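Local coordinates for protein putative esterase (Uncultured bacterium, PDB 7C4D) that probably hydrolyses carboxylic ester bonds, as an esterase of the alpha/beta hydrolase fold from a marine bacterium, at residues M69-I82 / M97-H109. Sequence-based numbering, arbitrary orientation. Where two conformers were deposited one is given.
Sequences MSYESMAEDLHEFI and MGGKTAMWFTAAH. With ACT (acetate ion), chain D.
Tyr71 and Phe105 illustrate how two helices lock by exchanging aromatic knobs: Tyr71 sits among Met97, Lys100, Thr101 and Trp104, Phe105 among Ala75, Leu78, His79 and Ile82. CH-pi contacts dominate at the first knob. Lys100 CB lies over one face of the phenol, 3.6 Å from the Tyr71 ring centroid, while Thr101 OG1 meets that ring at its edge. In one of two Trp104 conformers, Tyr71 CB rests over the five-membered ring, 7° off its normal. With CG beside the backbone N (chi1 -77°), the phenol runs along helix 97-108 toward Met97, and its OH bonds to Ile202 O; Lys100 continues past the ring to Ser204 O. Cutting Tyr71 back to an alanine is likely to open a gap beneath Lys100 CB, with Ile202 O losing its phenol donor.

Apolar packing carries much of the rest. Met97 SD touches Met69 CE and Met74 CE, each at 3.8 Å. Leu78 CD2 reaches Phe105 CG at 3.7 Å, and Ile82 CD1 meets Phe105 CZ at the same distance.

The polar His79 and His109 rings lie obliquely, centroids 4.2 Å apart, and His79 ND1 donates to Glu76 OE2 (3.1 Å).

The helix axes cross at -71°, 8.6 Å apart, both helices packing on strands 25-29 and 90-95. Helix 97-108 begins within the probable nucleophile elbow, and strand 90-95 links the pair on one sheet face, as in the alpha/beta hydrolase fold.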
ATOM      1  N   MET A  69      -8.160  11.125   3.789  1.00 52.95           N
ATOM      2  CA  MET A  69      -7.367   9.921   3.604  1.00 53.78           C
ATOM      3  C   MET A  69      -6.355   9.765   4.742  1.00 52.07           C
ATOM      4  O   MET A  69      -5.233   9.331   4.508  1.00 54.82           O
ATOM      5  CB  MET A  69      -6.519  10.090   2.343  1.00 48.45           C
ATOM      6  CG  MET A  69      -7.106   9.498   1.143  1.00 46.23           C
ATOM      7  SD  MET A  69      -5.919   9.744  -0.160  1.00 57.92           S
ATOM      8  CE  MET A  69      -4.965   8.232  -0.027  1.00 56.69           C
ATOM      9  N   SER A  70      -6.726  10.148   5.964  1.00 55.47           N
ATOM     10  CA  SER A  70      -5.845   9.985   7.103  1.00 49.24           C
ATOM     11  C   SER A  70      -5.717   8.483   7.415  1.00 55.93           C
ATOM     12  O   SER A  70      -6.585   7.722   7.006  1.00 56.60           O
ATOM     13  CB  SER A  70      -6.427  10.747   8.254  1.00 47.26           C
ATOM     14  OG  SER A  70      -7.470  10.008   8.867  1.00 50.08           O
ATOM     15  N   TYR A  71      -4.690   8.076   8.183  1.00 47.71           N
ATOM     16  CA  TYR A  71      -4.414   6.685   8.477  1.00 48.61           C
ATOM     17  C   TYR A  71      -5.471   6.199   9.444  1.00 53.04           C
ATOM     18  O   TYR A  71      -5.796   5.009   9.502  1.00 54.72           O
ATOM     19  CB  TYR A  71      -2.988   6.494   8.998  1.00 43.53           C
ATOM     20  CG  TYR A  71      -1.942   6.540   7.910  1.00 47.99           C
ATOM     21  CD1 TYR A  71      -1.982   5.608   6.875  1.00 46.51           C
ATOM     22  CD2 TYR A  71      -0.883   7.441   7.933  1.00 46.82           C
ATOM     23  CE1 TYR A  71      -1.091   5.644   5.824  1.00 39.71           C
ATOM     24  CE2 TYR A  71       0.073   7.446   6.923  1.00 42.09           C
ATOM     25  CZ  TYR A  71      -0.047   6.545   5.861  1.00 49.44           C
ATOM     26  OH  TYR A  71       0.823   6.443   4.810  1.00 42.44           O
ATOM     27  N   GLU A  72      -6.024   7.160  10.180  1.00 50.30           N
ATOM     28  CA  GLU A  72      -7.094   6.859  11.115  1.00 52.41           C
ATOM     29  C   GLU A  72      -8.299   6.335  10.331  1.00 49.87           C
ATOM     30  O   GLU A  72      -8.906   5.338  10.708  1.00 55.45           O
ATOM     31  CB  GLU A  72      -7.431   8.116  11.917  1.00 63.12           C
ATOM     32  CG  GLU A  72      -8.628   7.974  12.830  1.00 76.31           C
ATOM     33  CD  GLU A  72      -8.376   7.103  14.047  1.00 87.56           C
ATOM     34  OE1 GLU A  72      -9.263   6.287  14.362  1.00 87.79           O
ATOM     35  OE2 GLU A  72      -7.300   7.254  14.678  1.00 92.52           O
ATOM     36  N   SER A  73      -8.631   7.018   9.233  1.00 51.83           N
ATOM     37  CA  SER A  73      -9.841   6.722   8.482  1.00 53.77           C
ATOM     38  C   SER A  73      -9.638   5.436   7.690  1.00 49.55           C
ATOM     39  O   SER A  73     -10.549   4.610   7.642  1.00 53.05           O
ATOM     40  CB  SER A  73     -10.261   7.874   7.572  1.00 48.10           C
ATOM     41  OG  SER A  73      -9.332   8.076   6.523  1.00 55.33           O
ATOM     42  N   MET A  74      -8.437   5.298   7.094  1.00 45.65           N
ATOM     43  CA  MET A  74      -8.060   4.112   6.333  1.00 46.26           C
ATOM     44  C   MET A  74      -8.036   2.891   7.243  1.00 46.60           C
ATOM     45  O   MET A  74      -8.582   1.877   6.862  1.00 49.96           O
ATOM     46  CB  MET A  74      -6.745   4.317   5.576  1.00 49.08           C
ATOM     47  CG  MET A  74      -6.929   5.313   4.446  1.00 46.05           C
ATOM     48  SD  MET A  74      -5.726   5.488   3.123  1.00 51.24           S
ATOM     49  CE  MET A  74      -4.355   6.169   4.048  1.00 46.15           C
ATOM     50  N   ALA A  75      -7.561   3.053   8.497  1.00 47.23           N
ATOM     51  CA  ALA A  75      -7.570   2.012   9.521  1.00 42.31           C
ATOM     52  C   ALA A  75      -8.986   1.590   9.844  1.00 49.52           C
ATOM     53  O   ALA A  75      -9.241   0.409  10.106  1.00 48.28           O
ATOM     54  CB  ALA A  75      -6.875   2.465  10.784  1.00 45.98           C
ATOM     55  N   GLU A  76      -9.892   2.583   9.865  1.00 49.68           N
ATOM     56  CA  GLU A  76     -11.285   2.320  10.191  1.00 54.56           C
ATOM     57  C   GLU A  76     -11.968   1.535   9.070  1.00 45.81           C
ATOM     58  O   GLU A  76     -12.767   0.642   9.352  1.00 50.69           O
ATOM     59  CB  GLU A  76     -12.065   3.603  10.548  1.00 58.42           C
ATOM     60  CG  GLU A  76     -13.268   3.297  11.442  1.00 61.72           C
ATOM     61  CD  GLU A  76     -12.865   2.626  12.751  1.00 69.21           C
ATOM     62  OE1 GLU A  76     -11.808   3.019  13.312  1.00 71.98           O
ATOM     63  OE2 GLU A  76     -13.574   1.692  13.187  1.00 68.17           O
ATOM     64  N   ASP A  77     -11.713   1.954   7.825  1.00 45.39           N
ATOM     65  CA  ASP A  77     -12.104   1.220   6.619  1.00 47.25           C
ATOM     66  C   ASP A  77     -11.711  -0.252   6.716  1.00 48.90           C
ATOM     67  O   ASP A  77     -12.558  -1.129   6.511  1.00 49.70           O
ATOM     68  CB  ASP A  77     -11.471   1.819   5.363  1.00 46.77           C
ATOM     69  CG  ASP A  77     -11.957   3.226   5.038  1.00 52.49           C
ATOM     70  OD1 ASP A  77     -12.945   3.688   5.685  1.00 52.18           O
ATOM     71  OD2 ASP A  77     -11.361   3.842   4.133  1.00 50.31           O
ATOM     72  N   LEU A  78     -10.446  -0.490   7.099  1.00 47.62           N
ATOM     73  CA  LEU A  78      -9.913  -1.826   7.321  1.00 46.27           C
ATOM     74  C   LEU A  78     -10.709  -2.531   8.406  1.00 47.97           C
ATOM     75  O   LEU A  78     -11.146  -3.669   8.197  1.00 45.44           O
ATOM     76  CB  LEU A  78      -8.410  -1.773   7.652  1.00 44.23           C
ATOM     77  CG  LEU A  78      -7.738  -3.140   7.835  1.00 47.56           C
ATOM     78  CD1 LEU A  78      -8.002  -4.069   6.635  1.00 40.29           C
ATOM     79  CD2 LEU A  78      -6.242  -2.956   8.064  1.00 42.98           C
ATOM     80  N   HIS A  79     -10.910  -1.842   9.550  1.00 49.12           N
ATOM     81  CA  HIS A  79     -11.616  -2.430  10.697  1.00 46.65           C
ATOM     82  C   HIS A  79     -13.057  -2.840  10.338  1.00 50.18           C
ATOM     83  O   HIS A  79     -13.528  -3.935  10.675  1.00 46.26           O
ATOM     84  CB  HIS A  79     -11.569  -1.473  11.897  1.00 51.32           C
ATOM     85  CG  HIS A  79     -12.235  -1.994  13.119  1.00 62.30           C
ATOM     86  ND1 HIS A  79     -12.723  -1.161  14.096  1.00 75.40           N
ATOM     87  CD2 HIS A  79     -12.481  -3.253  13.543  1.00 68.88           C
ATOM     88  CE1 HIS A  79     -13.249  -1.880  15.064  1.00 67.95           C
ATOM     89  NE2 HIS A  79     -13.108  -3.159  14.751  1.00 71.50           N
ATOM     90  N   GLU A  80     -13.749  -1.949   9.615  1.00 49.62           N
ATOM     91  CA  GLU A  80     -15.100  -2.191   9.118  1.00 56.55           C
ATOM     92  C   GLU A  80     -15.143  -3.363   8.127  1.00 55.30           C
ATOM     93  O   GLU A  80     -16.057  -4.183   8.189  1.00 51.28           O
ATOM     94  CB  GLU A  80     -15.672  -0.943   8.427  1.00 62.47           C
ATOM     95  CG  GLU A  80     -15.895   0.246   9.352  1.00 70.91           C
ATOM     96  CD  GLU A  80     -16.667  -0.038  10.631  1.00 80.25           C
ATOM     97  OE1 GLU A  80     -16.332   0.590  11.671  1.00 89.92           O
ATOM     98  OE2 GLU A  80     -17.603  -0.878  10.587  1.00 75.18           O
ATOM     99  N   PHE A  81     -14.178  -3.422   7.199  1.00 44.68           N
ATOM    100  CA  PHE A  81     -14.053  -4.549   6.281  1.00 47.31           C
ATOM    101  C   PHE A  81     -13.954  -5.885   7.020  1.00 44.84           C
ATOM    102  O   PHE A  81     -14.632  -6.863   6.668  1.00 48.22           O
ATOM    103  CB  PHE A  81     -12.936  -4.336   5.255  1.00 48.28           C
ATOM    104  CG  PHE A  81     -12.690  -5.559   4.418  1.00 49.72           C
ATOM    105  CD1 PHE A  81     -13.446  -5.815   3.289  1.00 49.56           C
ATOM    106  CD2 PHE A  81     -11.775  -6.512   4.828  1.00 46.98           C
ATOM    107  CE1 PHE A  81     -13.240  -6.970   2.550  1.00 59.78           C
ATOM    108  CE2 PHE A  81     -11.565  -7.662   4.084  1.00 56.25           C
ATOM    109  CZ  PHE A  81     -12.290  -7.890   2.937  1.00 51.67           C
ATOM    110  N   ILE A  82     -13.112  -5.922   8.059  1.00 48.41           N
ATOM    111  CA  ILE A  82     -12.897  -7.128   8.836  1.00 48.93           C
ATOM    112  C   ILE A  82     -14.190  -7.527   9.563  1.00 58.34           C
ATOM    113  O   ILE A  82     -14.531  -8.716   9.622  1.00 50.13           O
ATOM    114  CB  ILE A  82     -11.648  -6.916   9.731  1.00 48.72           C
ATOM    115  CG1 ILE A  82     -10.377  -7.008   8.859  1.00 46.49           C
ATOM    116  CG2 ILE A  82     -11.615  -7.908  10.869  1.00 45.73           C
ATOM    117  CD1 ILE A  82      -9.134  -6.366   9.422  1.00 39.10           C
ATOM    118  N   MET A  97       2.120   2.868   1.906  1.00 43.21           N
ATOM    119  CA  MET A  97       0.974   3.517   2.522  1.00 43.38           C
ATOM    120  C   MET A  97       0.128   2.442   3.190  1.00 43.22           C
ATOM    121  O   MET A  97      -0.332   2.622   4.314  1.00 45.87           O
ATOM    122  CB  MET A  97       0.118   4.282   1.503  1.00 48.01           C
ATOM    123  CG  MET A  97      -1.174   4.826   2.086  1.00 51.99           C
ATOM    124  SD  MET A  97      -2.294   5.635   0.903  1.00 57.40           S
ATOM    125  CE  MET A  97      -3.109   4.246   0.105  1.00 51.22           C
ATOM    126  N   GLY A  98      -0.024   1.306   2.502  1.00 40.69           N
ATOM    127  CA  GLY A  98      -0.759   0.158   3.030  1.00 38.57           C
ATOM    128  C   GLY A  98      -0.117  -0.401   4.307  1.00 35.31           C
ATOM    129  O   GLY A  98      -0.813  -0.837   5.223  1.00 40.62           O
ATOM    130  N   GLY A  99       1.200  -0.264   4.397  1.00 34.33           N
ATOM    131  CA  GLY A  99       1.939  -0.693   5.578  1.00 34.80           C
ATOM    132  C   GLY A  99       1.689   0.185   6.801  1.00 43.70           C
ATOM    133  O   GLY A  99       1.661  -0.337   7.916  1.00 42.82           O
ATOM    134  N   LYS A 100       1.525   1.510   6.594  1.00 40.74           N
ATOM    135  CA  LYS A 100       1.202   2.406   7.706  1.00 39.48           C
ATOM    136  C   LYS A 100      -0.215   2.179   8.199  1.00 41.94           C
ATOM    137  O   LYS A 100      -0.458   2.167   9.407  1.00 48.59           O
ATOM    138  CB  LYS A 100       1.417   3.873   7.339  1.00 44.04           C
ATOM    139  CG  LYS A 100       2.703   4.445   7.910  1.00 51.82           C
ATOM    140  CD  LYS A 100       3.136   5.749   7.288  1.00 53.97           C
ATOM    141  CE  LYS A 100       4.568   6.054   7.667  1.00 53.49           C
ATOM    142  NZ  LYS A 100       5.042   7.316   7.085  1.00 53.58           N
ATOM    143  N   THR A 101      -1.164   2.016   7.265  1.00 37.73           N
ATOM    144  CA  THR A 101      -2.531   1.677   7.657  1.00 37.41           C
ATOM    145  C   THR A 101      -2.514   0.422   8.516  1.00 43.15           C
ATOM    146  O   THR A 101      -3.182   0.346   9.544  1.00 42.73           O
ATOM    147  CB  THR A 101      -3.408   1.496   6.405  1.00 38.11           C
ATOM    148  OG1 THR A 101      -3.433   2.712   5.665  1.00 45.85           O
ATOM    149  CG2 THR A 101      -4.826   1.053   6.658  1.00 33.38           C
ATOM    150  N   ALA A 102      -1.706  -0.563   8.095  1.00 43.37           N
ATOM    151  CA  ALA A 102      -1.714  -1.846   8.779  1.00 43.46           C
ATOM    152  C   ALA A 102      -1.123  -1.684  10.182  1.00 40.54           C
ATOM    153  O   ALA A 102      -1.665  -2.218  11.135  1.00 46.47           O
ATOM    154  CB  ALA A 102      -0.969  -2.873   7.938  1.00 40.66           C
ATOM    155  N   MET A 103      -0.028  -0.923  10.298  1.00 38.67           N
ATOM    156  CA  MET A 103       0.582  -0.648  11.591  1.00 43.51           C
ATOM    157  C   MET A 103      -0.381   0.125  12.508  1.00 44.47           C
ATOM    158  O   MET A 103      -0.547  -0.285  13.662  1.00 44.35           O
ATOM    159  CB  MET A 103       1.898   0.102  11.408  1.00 36.00           C
ATOM    160  CG  MET A 103       3.014  -0.781  10.950  1.00 37.62           C
ATOM    161  SD  MET A 103       4.588   0.078  11.011  1.00 48.43           S
ATOM    162  CE  MET A 103       4.549   1.058   9.504  1.00 40.62           C
ATOM    163  N   TRP A 104      -1.074   1.159  11.967  1.00 46.72           N
ATOM    164  CA  TRP A 104      -2.106   1.902  12.700  0.50 46.13           C
ATOM    165  C   TRP A 104      -3.171   0.946  13.219  1.00 45.07           C
ATOM    166  O   TRP A 104      -3.432   0.921  14.418  1.00 45.88           O
ATOM    167  CB  TRP A 104      -2.758   2.988  11.830  0.50 46.62           C
ATOM    168  CG  TRP A 104      -2.152   4.343  12.000  0.50 51.76           C
ATOM    169  CD1 TRP A 104      -0.967   4.785  11.490  0.50 55.00           C
ATOM    170  CD2 TRP A 104      -2.702   5.439  12.755  0.50 58.31           C
ATOM    171  NE1 TRP A 104      -0.741   6.082  11.863  0.50 59.74           N
ATOM    172  CE2 TRP A 104      -1.790   6.512  12.639  0.50 61.64           C
ATOM    173  CE3 TRP A 104      -3.878   5.624  13.493  0.50 55.69           C
ATOM    174  CZ2 TRP A 104      -2.018   7.748  13.252  0.50 67.29           C
ATOM    175  CZ3 TRP A 104      -4.099   6.844  14.097  0.50 61.26           C
ATOM    176  CH2 TRP A 104      -3.180   7.890  13.980  0.50 64.40           C
ATOM    177  N   PHE A 105      -3.754   0.154  12.295  1.00 42.84           N
ATOM    178  CA  PHE A 105      -4.790  -0.806  12.642  1.00 41.06           C
ATOM    179  C   PHE A 105      -4.344  -1.813  13.707  1.00 42.16           C
ATOM    180  O   PHE A 105      -5.136  -2.159  14.582  1.00 41.19           O
ATOM    181  CB  PHE A 105      -5.430  -1.465  11.412  1.00 41.83           C
ATOM    182  CG  PHE A 105      -6.359  -2.598  11.778  1.00 49.20           C
ATOM    183  CD1 PHE A 105      -7.709  -2.366  12.034  1.00 50.06           C
ATOM    184  CD2 PHE A 105      -5.880  -3.905  11.891  1.00 47.06           C
ATOM    185  CE1 PHE A 105      -8.537  -3.408  12.443  1.00 41.31           C
ATOM    186  CE2 PHE A 105      -6.718  -4.949  12.270  1.00 42.79           C
ATOM    187  CZ  PHE A 105      -8.041  -4.696  12.542  1.00 46.06           C
ATOM    188  N   THR A 106      -3.095  -2.297  13.601  1.00 41.16           N
ATOM    189  CA  THR A 106      -2.566  -3.360  14.450  1.00 39.47           C
ATOM    190  C   THR A 106      -2.350  -2.855  15.885  1.00 42.88           C
ATOM    191  O   THR A 106      -2.644  -3.567  16.841  1.00 42.08           O
ATOM    192  CB  THR A 106      -1.246  -3.905  13.855  1.00 41.81           C
ATOM    193  OG1 THR A 106      -1.555  -4.545  12.611  1.00 39.44           O
ATOM    194  CG2 THR A 106      -0.501  -4.863  14.765  1.00 35.13           C
ATOM    195  N   ALA A 107      -1.770  -1.655  16.022  1.00 42.61           N
ATOM    196  CA  ALA A 107      -1.598  -0.996  17.311  1.00 49.71           C
ATOM    197  C   ALA A 107      -2.964  -0.698  17.980  1.00 53.32           C
ATOM    198  O   ALA A 107      -3.153  -0.997  19.148  1.00 52.86           O
ATOM    199  CB  ALA A 107      -0.786   0.257  17.100  1.00 45.90           C
ATOM    200  N   ALA A 108      -3.935  -0.163  17.234  1.00 48.11           N
ATOM    201  CA  ALA A 108      -5.303   0.067  17.701  1.00 54.54           C
ATOM    202  C   ALA A 108      -6.065  -1.215  18.012  1.00 60.62           C
ATOM    203  O   ALA A 108      -6.996  -1.154  18.818  1.00 60.45           O
ATOM    204  CB  ALA A 108      -6.112   0.894  16.724  1.00 44.97           C
ATOM    205  N   HIS A 109      -5.759  -2.333  17.317  1.00 58.74           N
ATOM    206  CA  HIS A 109      -6.542  -3.551  17.492  1.00 54.69           C
ATOM    207  C   HIS A 109      -5.677  -4.815  17.457  1.00 58.64           C
ATOM    208  O   HIS A 109      -5.959  -5.727  16.678  1.00 54.30           O
ATOM    209  CB  HIS A 109      -7.673  -3.666  16.464  1.00 52.59           C
ATOM    210  CG  HIS A 109      -8.630  -2.530  16.442  1.00 58.61           C
ATOM    211  ND1 HIS A 109      -8.553  -1.521  15.503  1.00 63.81           N
ATOM    212  CD2 HIS A 109      -9.682  -2.235  17.238  1.00 61.79           C
ATOM    213  CE1 HIS A 109      -9.513  -0.649  15.715  1.00 54.69           C
ATOM    214  NE2 HIS A 109     -10.222  -1.076  16.769  1.00 61.22           N
TER
HETATM  215  C   ACT D 403       3.320   4.928  -1.047  1.00 64.34           C
HETATM  216  O   ACT D 403       4.174   4.589  -1.900  1.00 56.26           O
HETATM  217  OXT ACT D 403       2.376   4.191  -0.698  1.00 56.54           O
HETATM  218  CH3 ACT D 403       3.411   6.310  -0.355  1.00 67.92           C